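Local coordinates for protein intracellular growth locus, subunit C (Francisella tularensis subsp. tularensis, PDB 2QWU) that is probably required for growth of the bacterium inside host cells, as a subunit encoded in the Francisella pathogenicity island, at residues A[92-97]-A[171-176]; A[52-57]-A[67-72]; A[41-46]-A[105-110]; A[35-40]-A[124-129]. The protein carries 2 engineered substitutions. One frame throughout, in Å; residues are numbered along the deposited sequence.

Contact 1 of 4, residues A[92-97]-A[171-176]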
loop_
_atom_site.group_PDB
_atom_site.type_symbol
_atom_site.label_atom_id
_atom_site.label_comp_id
_atom_site.label_asym_id
_atom_site.label_seq_id
_atom_site.Cartn_x
_atom_site.Cartn_y
_atom_site.Cartn_z
ATOM N N GLY A 92 -2.913 -6.256 -1.434
ATOM C CA GLY A 92 -3.076 -7.607 -1.936
ATOM C C GLY A 92 -2.166 -8.502 -1.088
ATOM O O GLY A 92 -0.998 -8.183 -0.936
ATOM N N VAL A 93 -2.708 -9.579 -0.497
ATOM C CA VAL A 93 -1.888 -10.480 0.293
ATOM C C VAL A 93 -2.129 -11.915 -0.146
ATOM O O VAL A 93 -3.162 -12.241 -0.735
ATOM C CB VAL A 93 -2.160 -10.335 1.816
ATOM C CG1 VAL A 93 -1.870 -8.883 2.251
ATOM C CG2 VAL A 93 -3.655 -10.679 2.128
ATOM N N LEU A 94 -1.155 -12.779 0.104
ATOM C CA LEU A 94 -1.341 -14.205 -0.263
ATOM C C LEU A 94 -1.515 -14.971 1.069
ATOM O O LEU A 94 -0.576 -15.091 1.866
ATOM C CB LEU A 94 -0.126 -14.700 -1.052
ATOM C CG LEU A 94 -0.241 -16.115 -1.598
ATOM C CD1 LEU A 94 -1.377 -16.275 -2.616
ATOM C CD2 LEU A 94 1.176 -16.353 -2.250
ATOM N N ILE A 95 -2.739 -15.435 1.343
ATOM C CA ILE A 95 -3.032 -16.102 2.628
ATOM C C ILE A 95 -4.034 -17.228 2.471
ATOM O O ILE A 95 -4.764 -17.302 1.472
ATOM C CB ILE A 95 -3.657 -15.092 3.646
ATOM C CG1 ILE A 95 -4.925 -14.445 3.038
ATOM C CG2 ILE A 95 -2.625 -13.988 3.993
ATOM C CD1 ILE A 95 -5.673 -13.475 3.970
ATOM N N LYS A 96 -4.078 -18.087 3.489
ATOM C CA LYS A 96 -5.056 -19.178 3.515
ATOM C C LYS A 96 -6.384 -18.581 4.008
ATOM O O LYS A 96 -6.421 -17.546 4.677
ATOM C CB LYS A 96 -4.574 -20.287 4.468
ATOM C CG LYS A 96 -3.275 -20.932 3.972
ATOM C CD LYS A 96 -2.730 -21.984 4.927
ATOM C CE LYS A 96 -3.742 -23.066 5.090
ATOM N NZ LYS A 96 -3.164 -24.351 5.610
ATOM N N SER A 97 -7.473 -19.250 3.679
ATOM C CA SER A 97 -8.809 -18.831 4.046
ATOM C C SER A 97 -8.962 -18.667 5.551
ATOM O O SER A 97 -9.616 -17.735 6.020
ATOM C CB SER A 97 -9.808 -19.880 3.530
ATOM O OG SER A 97 -9.408 -20.335 2.245
ATOM N N ASP A 171 0.040 -24.728 -1.320
ATOM C CA ASP A 171 -0.301 -24.858 0.098
ATOM C C ASP A 171 -1.643 -24.199 0.538
ATOM O O ASP A 171 -1.888 -23.967 1.737
ATOM C CB ASP A 171 0.835 -24.437 1.029
ATOM C CG ASP A 171 1.365 -23.043 0.748
ATOM O OD1 ASP A 171 0.903 -22.352 -0.196
ATOM O OD2 ASP A 171 2.277 -22.646 1.498
ATOM N N GLY A 172 -2.503 -23.947 -0.447
ATOM C CA GLY A 172 -3.846 -23.469 -0.165
ATOM C C GLY A 172 -4.039 -21.984 -0.011
ATOM O O GLY A 172 -5.062 -21.565 0.504
HETATM N N MSE A 173 -3.100 -21.181 -0.487
HETATM C CA MSE A 173 -3.272 -19.731 -0.306
HETATM C C MSE A 173 -3.815 -19.071 -1.560
HETATM O O MSE A 173 -3.484 -19.481 -2.673
HETATM C CB MSE A 173 -1.927 -19.074 0.071
HETATM C CG MSE A 173 -1.366 -19.602 1.392
HETATM SE SE MSE A 173 0.159 -18.768 1.918
HETATM C CE MSE A 173 1.191 -19.056 0.553
ATOM N N ARG A 174 -4.630 -18.033 -1.375
ATOM C CA ARG A 174 -5.155 -17.290 -2.504
ATOM C C ARG A 174 -4.783 -15.814 -2.366
ATOM O O ARG A 174 -4.526 -15.334 -1.264
ATOM C CB ARG A 174 -6.668 -17.387 -2.558
ATOM C CG ARG A 174 -7.168 -18.731 -3.159
ATOM C CD ARG A 174 -8.686 -18.835 -2.965
ATOM N NE ARG A 174 -9.184 -20.065 -3.560
ATOM C CZ ARG A 174 -9.081 -21.272 -3.004
ATOM N NH1 ARG A 174 -8.507 -21.433 -1.810
ATOM N NH2 ARG A 174 -9.535 -22.341 -3.670
ATOM N N TYR A 175 -4.778 -15.125 -3.492
ATOM C CA TYR A 175 -4.456 -13.700 -3.442
ATOM C C TYR A 175 -5.749 -13.072 -2.939
ATOM O O TYR A 175 -6.814 -13.235 -3.587
ATOM C CB TYR A 175 -4.096 -13.233 -4.833
ATOM C CG TYR A 175 -3.615 -11.791 -4.894
ATOM C CD1 TYR A 175 -2.470 -11.394 -4.214
ATOM C CD2 TYR A 175 -4.251 -10.871 -5.730
ATOM C CE1 TYR A 175 -1.944 -10.075 -4.378
ATOM C CE2 TYR A 175 -3.752 -9.593 -5.911
ATOM C CZ TYR A 175 -2.600 -9.199 -5.235
ATOM O OH TYR A 175 -2.052 -7.933 -5.422
ATOM N N HIS A 176 -5.679 -12.356 -1.811
ATOM C CA HIS A 176 -6.868 -11.711 -1.210
ATOM C C HIS A 176 -6.702 -10.201 -1.297
ATOM O O HIS A 176 -5.600 -9.679 -1.155
ATOM C CB HIS A 176 -7.043 -12.052 0.287
ATOM C CG HIS A 176 -7.586 -13.445 0.572
ATOM N ND1 HIS A 176 -6.901 -14.606 0.276
ATOM C CD2 HIS A 176 -8.727 -13.816 1.203
ATOM C CE1 HIS A 176 -7.600 -15.653 0.719
ATOM N NE2 HIS A 176 -8.706 -15.200 1.280
HETATM O O HOH W 1 -7.178 -19.474 0.157
HETATM O O HOH W 2 -6.732 -22.161 2.564
#
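I95 lies across the imidazole of H176, the two side chains meeting at about a right angle. I95 CG1 is 3.7 Å from the H176 ring centroid, 25° off the ring normal and displaced toward the rim, so this is a CH-pi contact over one face. With chi1 at 56°, CG1 sits between the backbone N and the carbonyl carbon of I95, which brings it over the ring. The ring's rotation is fixed at its edge, where H176 ND1 donates to R174 O at 2.9 Å with that oxygen almost in the imidazole plane. I95 N reaches the same R174 O from the opposite face of the carbonyl, giving this acceptor two donors. The I95 N bond belongs to an antiparallel ladder of strands 86-96 and 173-184, in which V93-H176 and I95-R174 are hydrogen-bonded pairs and L94-Y175 is a non-hydrogen-bonded pair; the short strand axes run at 144°. On the sheet face carrying L94 and Y175, L94 also crosses M173 at about a right angle. L94 CG touches M173 CB at 3.8 Å, and the bend at the end of the selenomethionine chain brings its CE to 3.9 Å from L94 CD2. Further along, K96 CG and M173 CG are tightly packed at 3.5 Å. The Y175 ring instead meets the backbone of G92, CE1 of Y175 lying 3.7 Å from G92 CA, while its hydroxyl bonds to P24 and S72. At the strand ends one water receives a bond from R174 NH1 and donates to G172 O; R174 NE pairs with E164.

Contact 2 of 4, residues A[52-57]-A[67-72]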
loop_
_atom_site.group_PDB
_atom_site.type_symbol
_atom_site.label_atom_id
_atom_site.label_comp_id
_atom_site.label_asym_id
_atom_site.label_seq_id
_atom_site.Cartn_x
_atom_site.Cartn_y
_atom_site.Cartn_z
ATOM N N ILE A 52 5.362 -13.313 -1.238
ATOM C CA ILE A 52 5.060 -12.993 -2.606
ATOM C C ILE A 52 6.344 -12.660 -3.311
ATOM O O ILE A 52 7.134 -11.843 -2.789
ATOM C CB ILE A 52 4.101 -11.764 -2.711
ATOM C CG1 ILE A 52 2.764 -12.092 -2.037
ATOM C CG2 ILE A 52 3.981 -11.350 -4.182
ATOM C CD1 ILE A 52 1.877 -10.831 -1.830
ATOM N N VAL A 53 6.576 -13.307 -4.452
ATOM C CA VAL A 53 7.789 -13.006 -5.236
ATOM C C VAL A 53 7.458 -11.799 -6.117
ATOM O O VAL A 53 7.115 -11.941 -7.304
ATOM C CB VAL A 53 8.236 -14.230 -6.060
ATOM C CG1 VAL A 53 9.535 -13.929 -6.764
ATOM C CG2 VAL A 53 8.431 -15.426 -5.093
ATOM N N ALA A 54 7.522 -10.613 -5.506
ATOM C CA ALA A 54 7.163 -9.362 -6.191
ATOM C C ALA A 54 8.331 -8.869 -7.000
ATOM O O ALA A 54 9.540 -9.017 -6.614
ATOM C CB ALA A 54 6.719 -8.312 -5.185
ATOM N N ILE A 55 7.986 -8.274 -8.129
ATOM C CA ILE A 55 8.993 -7.837 -9.088
ATOM C C ILE A 55 9.116 -6.306 -9.139
ATOM O O ILE A 55 8.136 -5.607 -9.457
ATOM C CB ILE A 55 8.604 -8.368 -10.491
ATOM C CG1 ILE A 55 8.371 -9.892 -10.472
ATOM C CG2 ILE A 55 9.674 -7.905 -11.524
ATOM C CD1 ILE A 55 9.653 -10.702 -10.152
ATOM N N ASP A 56 10.290 -5.781 -8.770
ATOM C CA ASP A 56 10.533 -4.343 -8.792
ATOM C C ASP A 56 10.598 -3.889 -10.282
ATOM O O ASP A 56 10.850 -4.677 -11.188
ATOM C CB ASP A 56 11.859 -4.015 -8.043
ATOM C CG ASP A 56 11.904 -2.580 -7.493
ATOM O OD1 ASP A 56 10.851 -1.906 -7.433
ATOM O OD2 ASP A 56 12.998 -2.109 -7.072
ATOM N N GLY A 57 10.354 -2.607 -10.517
ATOM C CA GLY A 57 10.360 -2.151 -11.901
ATOM C C GLY A 57 11.694 -2.439 -12.566
ATOM O O GLY A 57 12.765 -2.173 -11.970
ATOM N N ALA A 67 10.933 -14.795 -1.987
ATOM C CA ALA A 67 9.849 -13.839 -1.743
ATOM C C ALA A 67 10.435 -12.493 -1.385
ATOM O O ALA A 67 11.428 -12.373 -0.650
ATOM C CB ALA A 67 8.988 -14.307 -0.606
ATOM N N THR A 68 9.749 -11.448 -1.807
ATOM C CA THR A 68 10.240 -10.099 -1.574
ATOM C C THR A 68 9.199 -9.224 -0.949
ATOM O O THR A 68 9.493 -8.101 -0.514
ATOM C CB THR A 68 10.645 -9.418 -2.920
ATOM O OG1 THR A 68 9.547 -9.481 -3.837
ATOM C CG2 THR A 68 11.830 -10.140 -3.561
ATOM N N ALA A 69 7.955 -9.699 -0.924
ATOM C CA ALA A 69 6.900 -8.844 -0.389
ATOM C C ALA A 69 5.891 -9.579 0.489
ATOM O O ALA A 69 5.614 -10.742 0.233
ATOM C CB ALA A 69 6.122 -8.210 -1.564
ATOM N N ALA A 70 5.422 -8.892 1.530
ATOM C CA ALA A 70 4.355 -9.405 2.386
ATOM C C ALA A 70 2.992 -8.925 1.793
ATOM O O ALA A 70 1.942 -9.535 2.052
ATOM C CB ALA A 70 4.529 -8.857 3.826
ATOM N N ALA A 71 3.012 -7.831 1.028
ATOM C CA ALA A 71 1.759 -7.302 0.459
ATOM C C ALA A 71 2.045 -6.400 -0.699
ATOM O O ALA A 71 3.133 -5.816 -0.773
ATOM C CB ALA A 71 0.992 -6.480 1.502
ATOM N N SER A 72 1.086 -6.293 -1.624
ATOM C CA SER A 72 1.203 -5.331 -2.695
ATOM C C SER A 72 0.292 -4.174 -2.237
ATOM O O SER A 72 -0.604 -4.363 -1.372
ATOM C CB SER A 72 0.638 -5.878 -4.008
ATOM O OG SER A 72 -0.749 -6.181 -3.813
#
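A67 enters the contact beside I52 and V53, its CA 4.0 Å from V53 CG2 and its methyl beside the I52 carbonyl. At T68 the backbone and the side chain both bind. T68 N donates to I52 O at 2.8 Å, while T68 OG1 donates to A54 O at 2.8 Å. The T68 hydroxyl gets there because chi1 of 54° places OG1 between the backbone N and the carbonyl carbon, leaving CG2 anti to that carbon; it meets A54 O well off the carbonyl axis, at a C=O...donor angle of 109°. A69 N then donates to the same I52 O at 3.0 Å, and I52 N returns a bond to A69 O at 3.0 Å. Two residues, T68 and A69, thus face the single residue I52, which defines a classic beta bulge, while V53, the next residue after I52, is the centre of an inverse gamma turn closed by a weak bond from A54 N to I52 O. The A69 methyl meets the A54 methyl, CB to CB 3.7 Å, and both of these alanines also pack on F37. Beyond A69 the end of I52 comes to the backbone, its CD1 4.1 Å from A70 O. A70 and A71 form a second classic bulge, this time facing I38, where segment 67-72 enters strand 71-79. S72, on strand 71-79, bonds through its backbone to G92.

Contact 3 of 4, residues A[41-46]-A[105-110]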
loop_
_atom_site.group_PDB
_atom_site.type_symbol
_atom_site.label_atom_id
_atom_site.label_comp_id
_atom_site.label_asym_id
_atom_site.label_seq_id
_atom_site.Cartn_x
_atom_site.Cartn_y
_atom_site.Cartn_z
ATOM N N LEU A 41 4.268 -6.301 6.610
ATOM C CA LEU A 41 2.996 -5.723 6.896
ATOM C C LEU A 41 2.445 -6.337 8.187
ATOM O O LEU A 41 2.369 -7.558 8.339
ATOM C CB LEU A 41 1.978 -6.001 5.746
ATOM C CG LEU A 41 0.510 -5.602 6.040
ATOM C CD1 LEU A 41 0.349 -4.116 6.163
ATOM C CD2 LEU A 41 -0.389 -6.190 4.928
ATOM N N THR A 42 2.080 -5.472 9.110
ATOM C CA THR A 42 1.438 -5.903 10.332
ATOM C C THR A 42 0.085 -5.246 10.442
ATOM O O THR A 42 -0.025 -4.046 10.262
ATOM C CB THR A 42 2.274 -5.540 11.545
ATOM O OG1 THR A 42 3.553 -6.124 11.349
ATOM C CG2 THR A 42 1.623 -6.115 12.872
ATOM N N ILE A 43 -0.939 -6.049 10.735
ATOM C CA ILE A 43 -2.293 -5.523 10.901
ATOM C C ILE A 43 -2.877 -5.982 12.243
ATOM O O ILE A 43 -3.024 -7.189 12.473
ATOM C CB ILE A 43 -3.243 -6.025 9.772
ATOM C CG1 ILE A 43 -2.784 -5.478 8.416
ATOM C CG2 ILE A 43 -4.684 -5.506 10.028
ATOM C CD1 ILE A 43 -3.544 -6.084 7.246
ATOM N N ALA A 44 -3.216 -5.015 13.097
ATOM C CA ALA A 44 -3.798 -5.312 14.413
ATOM C C ALA A 44 -2.879 -6.325 15.122
ATOM O O ALA A 44 -3.333 -7.251 15.802
ATOM C CB ALA A 44 -5.216 -5.881 14.234
ATOM N N GLY A 45 -1.578 -6.141 14.938
ATOM C CA GLY A 45 -0.596 -7.009 15.557
ATOM C C GLY A 45 -0.303 -8.315 14.840
ATOM O O GLY A 45 0.605 -9.064 15.254
ATOM N N GLU A 46 -1.038 -8.626 13.777
ATOM C CA GLU A 46 -0.776 -9.879 13.070
ATOM C C GLU A 46 0.216 -9.581 11.968
ATOM O O GLU A 46 -0.010 -8.696 11.144
ATOM C CB GLU A 46 -2.069 -10.455 12.489
ATOM C CG GLU A 46 -3.174 -10.631 13.525
ATOM C CD GLU A 46 -2.829 -11.649 14.614
ATOM O OE1 GLU A 46 -3.350 -11.490 15.749
ATOM O OE2 GLU A 46 -2.068 -12.617 14.340
ATOM N N GLU A 105 -11.290 -10.992 12.501
ATOM C CA GLU A 105 -11.703 -11.039 13.919
ATOM C C GLU A 105 -10.818 -10.226 14.827
ATOM O O GLU A 105 -11.284 -9.622 15.782
ATOM C CB GLU A 105 -11.735 -12.503 14.423
ATOM C CG GLU A 105 -12.911 -13.295 13.862
ATOM C CD GLU A 105 -12.866 -14.764 14.254
ATOM O OE1 GLU A 105 -11.975 -15.130 15.070
ATOM O OE2 GLU A 105 -13.688 -15.550 13.733
ATOM N N LYS A 106 -9.519 -10.249 14.566
ATOM C CA LYS A 106 -8.583 -9.490 15.378
ATOM C C LYS A 106 -8.805 -7.994 15.178
ATOM O O LYS A 106 -8.809 -7.223 16.130
ATOM C CB LYS A 106 -7.147 -9.874 15.002
ATOM C CG LYS A 106 -6.100 -9.194 15.871
ATOM C CD LYS A 106 -6.181 -9.705 17.334
ATOM C CE LYS A 106 -5.134 -9.034 18.234
ATOM N NZ LYS A 106 -3.750 -9.437 17.778
ATOM N N VAL A 107 -9.020 -7.581 13.929
ATOM C CA VAL A 107 -9.255 -6.176 13.667
ATOM C C VAL A 107 -10.512 -5.674 14.376
ATOM O O VAL A 107 -10.470 -4.667 15.080
ATOM C CB VAL A 107 -9.332 -5.906 12.119
ATOM C CG1 VAL A 107 -9.851 -4.503 11.875
ATOM C CG2 VAL A 107 -7.949 -6.121 11.491
ATOM N N SER A 108 -11.606 -6.411 14.236
ATOM C CA SER A 108 -12.862 -6.076 14.851
ATOM C C SER A 108 -12.730 -5.995 16.383
ATOM O O SER A 108 -13.311 -5.113 17.029
ATOM C CB SER A 108 -13.920 -7.129 14.460
ATOM O OG SER A 108 -15.202 -6.751 14.957
ATOM N N SER A 109 -11.978 -6.907 16.967
ATOM C CA SER A 109 -11.811 -6.895 18.412
ATOM C C SER A 109 -11.088 -5.641 18.929
ATOM O O SER A 109 -11.414 -5.099 19.997
ATOM C CB SER A 109 -11.039 -8.128 18.832
ATOM O OG SER A 109 -11.916 -9.255 18.735
ATOM N N ILE A 110 -10.049 -5.224 18.217
ATOM C CA ILE A 110 -9.316 -4.038 18.654
ATOM C C ILE A 110 -10.119 -2.812 18.346
ATOM O O ILE A 110 -10.196 -1.883 19.144
ATOM C CB ILE A 110 -7.976 -3.953 17.976
ATOM C CG1 ILE A 110 -7.194 -5.201 18.366
ATOM C CG2 ILE A 110 -7.283 -2.646 18.390
ATOM C CD1 ILE A 110 -5.951 -5.503 17.541
#
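A44 is pressed against I110, with A44 CB and I110 CD1 only 3.4 Å apart, closer than usual for van der Waals contact. Beside them V107 CG2 fills the inner side: it lies 3.6 Å from I43 CG2 and 3.9 Å from A44 CB. V107 presents this branch because CG2 is anti to its carbonyl carbon, with CG1 anti to the backbone N (chi1 169°). All of this inner contact is apolar. The outer side, where E46 and K106 are partly exposed, is looser and polar. K106 reaches the turn through bends at chi2 and chi4, and its ammonium group makes two bonds: NZ of K106 to A44 O at 3.0 Å, nearly on line with the C=O bond, and NZ of K106 to E46 OE1 at 2.9 Å as a salt bridge. The ammonium approaches that carboxylate oxygen on its anti side, 28° out of the carboxylate plane. One lysine thus ties a turn carbonyl to an acidic side chain on the same turn. The turn itself is type I' from I43 to E46, supported by positive phi at A44 and G45 and by reciprocal bonds between the I43 and E46 backbones, as expected of a two-residue beta-hairpin. This hairpin, joining strands 37-43 and 46-47, sets its tip against helix 97-114; M118 covers both A44 and I110, F156 packs on V107, and the A44 backbone bonds to K119 just before strand 120-122.

Contact 4 of 4, residues A[35-40]-A[124-129]. Engineered in segment 35-40: M36 (natural residue Leu).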
loop_
_atom_site.group_PDB
_atom_site.type_symbol
_atom_site.label_atom_id
_atom_site.label_comp_id
_atom_site.label_asym_id
_atom_site.label_seq_id
_atom_site.Cartn_x
_atom_site.Cartn_y
_atom_site.Cartn_z
ATOM N N ARG A 35 3.946 -0.439 -10.223
ATOM C CA ARG A 35 3.626 -1.451 -9.221
ATOM C C ARG A 35 4.235 -0.996 -7.877
ATOM O O ARG A 35 5.300 -0.361 -7.823
ATOM C CB ARG A 35 4.127 -2.859 -9.616
ATOM C CG ARG A 35 5.687 -3.165 -9.366
ATOM C CD ARG A 35 6.578 -2.326 -10.200
ATOM N NE ARG A 35 6.358 -2.456 -11.638
ATOM C CZ ARG A 35 6.772 -3.456 -12.439
ATOM N NH1 ARG A 35 7.463 -4.517 -11.990
ATOM N NH2 ARG A 35 6.522 -3.389 -13.756
HETATM N N MSE A 36 3.527 -1.318 -6.799
HETATM C CA MSE A 36 3.963 -0.965 -5.446
HETATM C C MSE A 36 3.804 -2.159 -4.550
HETATM O O MSE A 36 2.844 -2.892 -4.644
HETATM C CB MSE A 36 3.113 0.201 -4.894
HETATM C CG MSE A 36 3.430 1.534 -5.492
HETATM SE SE MSE A 36 2.339 2.869 -4.635
HETATM C CE MSE A 36 3.012 2.687 -3.098
ATOM N N PHE A 37 4.811 -2.420 -3.713
ATOM C CA PHE A 37 4.687 -3.482 -2.780
ATOM C C PHE A 37 5.590 -3.201 -1.573
ATOM O O PHE A 37 6.497 -2.344 -1.636
ATOM C CB PHE A 37 4.978 -4.828 -3.463
ATOM C CG PHE A 37 6.378 -4.927 -4.105
ATOM C CD1 PHE A 37 7.480 -5.275 -3.330
ATOM C CD2 PHE A 37 6.552 -4.702 -5.478
ATOM C CE1 PHE A 37 8.787 -5.414 -3.927
ATOM C CE2 PHE A 37 7.836 -4.846 -6.101
ATOM C CZ PHE A 37 8.961 -5.212 -5.285
ATOM N N ILE A 38 5.287 -3.885 -0.474
ATOM C CA ILE A 38 6.033 -3.655 0.761
ATOM C C ILE A 38 6.613 -4.946 1.325
ATOM O O ILE A 38 6.005 -6.007 1.239
ATOM C CB ILE A 38 5.137 -2.961 1.802
ATOM C CG1 ILE A 38 3.813 -3.747 1.970
ATOM C CG2 ILE A 38 4.864 -1.499 1.374
ATOM C CD1 ILE A 38 2.881 -3.178 3.069
ATOM N N ASP A 39 7.784 -4.857 1.961
ATOM C CA ASP A 39 8.458 -6.080 2.414
ATOM C C ASP A 39 7.987 -6.638 3.743
ATOM O O ASP A 39 8.402 -7.755 4.140
ATOM C CB ASP A 39 10.007 -5.905 2.376
ATOM C CG ASP A 39 10.518 -4.925 3.398
ATOM O OD1 ASP A 39 9.708 -4.392 4.181
ATOM O OD2 ASP A 39 11.782 -4.690 3.441
ATOM N N SER A 40 7.090 -5.918 4.401
ATOM C CA SER A 40 6.487 -6.405 5.628
ATOM C C SER A 40 5.164 -5.689 5.841
ATOM O O SER A 40 4.954 -4.610 5.297
ATOM C CB SER A 40 7.407 -6.216 6.832
ATOM O OG SER A 40 7.432 -4.872 7.235
ATOM N N ASN A 124 9.139 -1.574 4.242
ATOM C CA ASN A 124 9.798 -0.795 3.201
ATOM C C ASN A 124 9.118 -1.019 1.862
ATOM O O ASN A 124 8.917 -2.170 1.433
ATOM C CB ASN A 124 11.253 -1.237 3.055
ATOM C CG ASN A 124 12.036 -0.998 4.327
ATOM O OD1 ASN A 124 12.033 0.140 4.858
ATOM N ND2 ASN A 124 12.687 -2.040 4.831
ATOM N N SER A 125 8.779 0.075 1.200
ATOM C CA SER A 125 8.201 -0.066 -0.135
ATOM C C SER A 125 9.304 -0.117 -1.192
ATOM O O SER A 125 10.461 0.290 -0.962
ATOM C CB SER A 125 7.202 1.089 -0.409
ATOM O OG SER A 125 7.729 2.371 -0.187
ATOM N N ASN A 126 8.962 -0.651 -2.351
ATOM C CA ASN A 126 9.923 -0.755 -3.466
ATOM C C ASN A 126 10.305 0.598 -4.048
ATOM O O ASN A 126 9.544 1.562 -4.027
ATOM C CB ASN A 126 9.396 -1.695 -4.572
ATOM C CG ASN A 126 8.103 -1.179 -5.233
ATOM O OD1 ASN A 126 7.141 -0.840 -4.564
ATOM N ND2 ASN A 126 8.098 -1.144 -6.558
ATOM N N LYS A 127 11.516 0.670 -4.570
ATOM C CA LYS A 127 12.005 1.949 -5.093
ATOM C C LYS A 127 11.663 2.171 -6.556
ATOM O O LYS A 127 11.622 3.306 -6.987
ATOM C CB LYS A 127 13.527 2.033 -4.891
ATOM C CG LYS A 127 13.904 2.014 -3.385
ATOM C CD LYS A 127 15.420 2.095 -3.108
ATOM C CE LYS A 127 15.737 1.927 -1.613
ATOM N NZ LYS A 127 14.788 2.672 -0.738
ATOM N N LYS A 128 11.437 1.111 -7.313
ATOM C CA LYS A 128 11.148 1.299 -8.728
ATOM C C LYS A 128 9.665 1.007 -8.965
ATOM O O LYS A 128 9.306 -0.088 -9.340
ATOM C CB LYS A 128 12.058 0.379 -9.545
ATOM C CG LYS A 128 13.549 0.787 -9.379
ATOM C CD LYS A 128 14.453 -0.060 -10.297
ATOM C CE LYS A 128 15.868 0.473 -10.364
ATOM N NZ LYS A 128 16.564 0.233 -9.058
ATOM N N GLN A 129 8.826 2.018 -8.743
ATOM C CA GLN A 129 7.371 1.882 -8.842
ATOM C C GLN A 129 6.769 2.316 -10.196
ATOM O O GLN A 129 5.855 1.684 -10.683
ATOM C CB GLN A 129 6.771 2.738 -7.755
ATOM C CG GLN A 129 7.241 2.330 -6.354
ATOM C CD GLN A 129 6.579 3.187 -5.292
ATOM O OE1 GLN A 129 5.825 4.122 -5.607
ATOM N NE2 GLN A 129 6.836 2.881 -4.041
#
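N126 lays its side-chain amide over the F37 ring, the two planes only 13° apart. N126 CB stands 3.8 Å from the F37 ring centroid, near the normal and over one face, as a CH-pi contact. The same amide is gripped by backbone: its OD1 accepts from F37 N at 2.9 Å and its ND2 donates to R35 O at 3.2 Å, the latter almost straight at 169°. Because chi1 of 63° sets the N126 side chain between its own backbone N and carbonyl carbon, the amide lies along segment 35-40 and resembles the peptide group of a neighbouring strand. N126 N adds a backbone bond to F37 O. Two residues on, D39 and N124 form a second polar cluster. D39 OD1 accepts from N124 N at 2.9 Å, D39 OD2 is met on its syn side by N124 ND2 at 3.1 Å, and D39 N donates to N124 O, so backbone and side chain of both residues are engaged. At the other end Q129 crosses M36, an engineered selenomethionine, with Q129 OE1 3.5 Å from M36 CG. In the next shell, Q129 NE2 donates to N126 O at 3.0 Å and is also bonded to I141 O, while OE1 takes the M140 amide; D56 OD1 receives both N126 ND2 and the K128 amide, as a second-shell acceptor. The loop 124-129 thereby continues alongside strand 37-43 past the end of its pairing with strand 120-122; M36 and I38 bond through their backbones to strand 71-79 and the bulge leading into it.

In the fold
Contacts 2 and 4 are the buried pair, their centres about 7 Å apart, joined by bonds from R35 NH1 to I55 O and from I38 N to A71 O. Both set an irregular loop against a segment running into a strand, but contact 4 uses side-chain amides and a carboxylate where contact 2 relies on a bulge, one threonine hydroxyl and small methyls. Contacts 1 and 3 are partly buried and farther from the chain centre; contact 1 is a regular strand ladder, contact 3 an apolar turn-to-helix contact edged by a salt bridge. Contacts 3 and 4 share strand 37-43, whereas contacts 1 and 2 meet through neighbouring strands 86-96 and 71-79. All four reach the same antiparallel sheet.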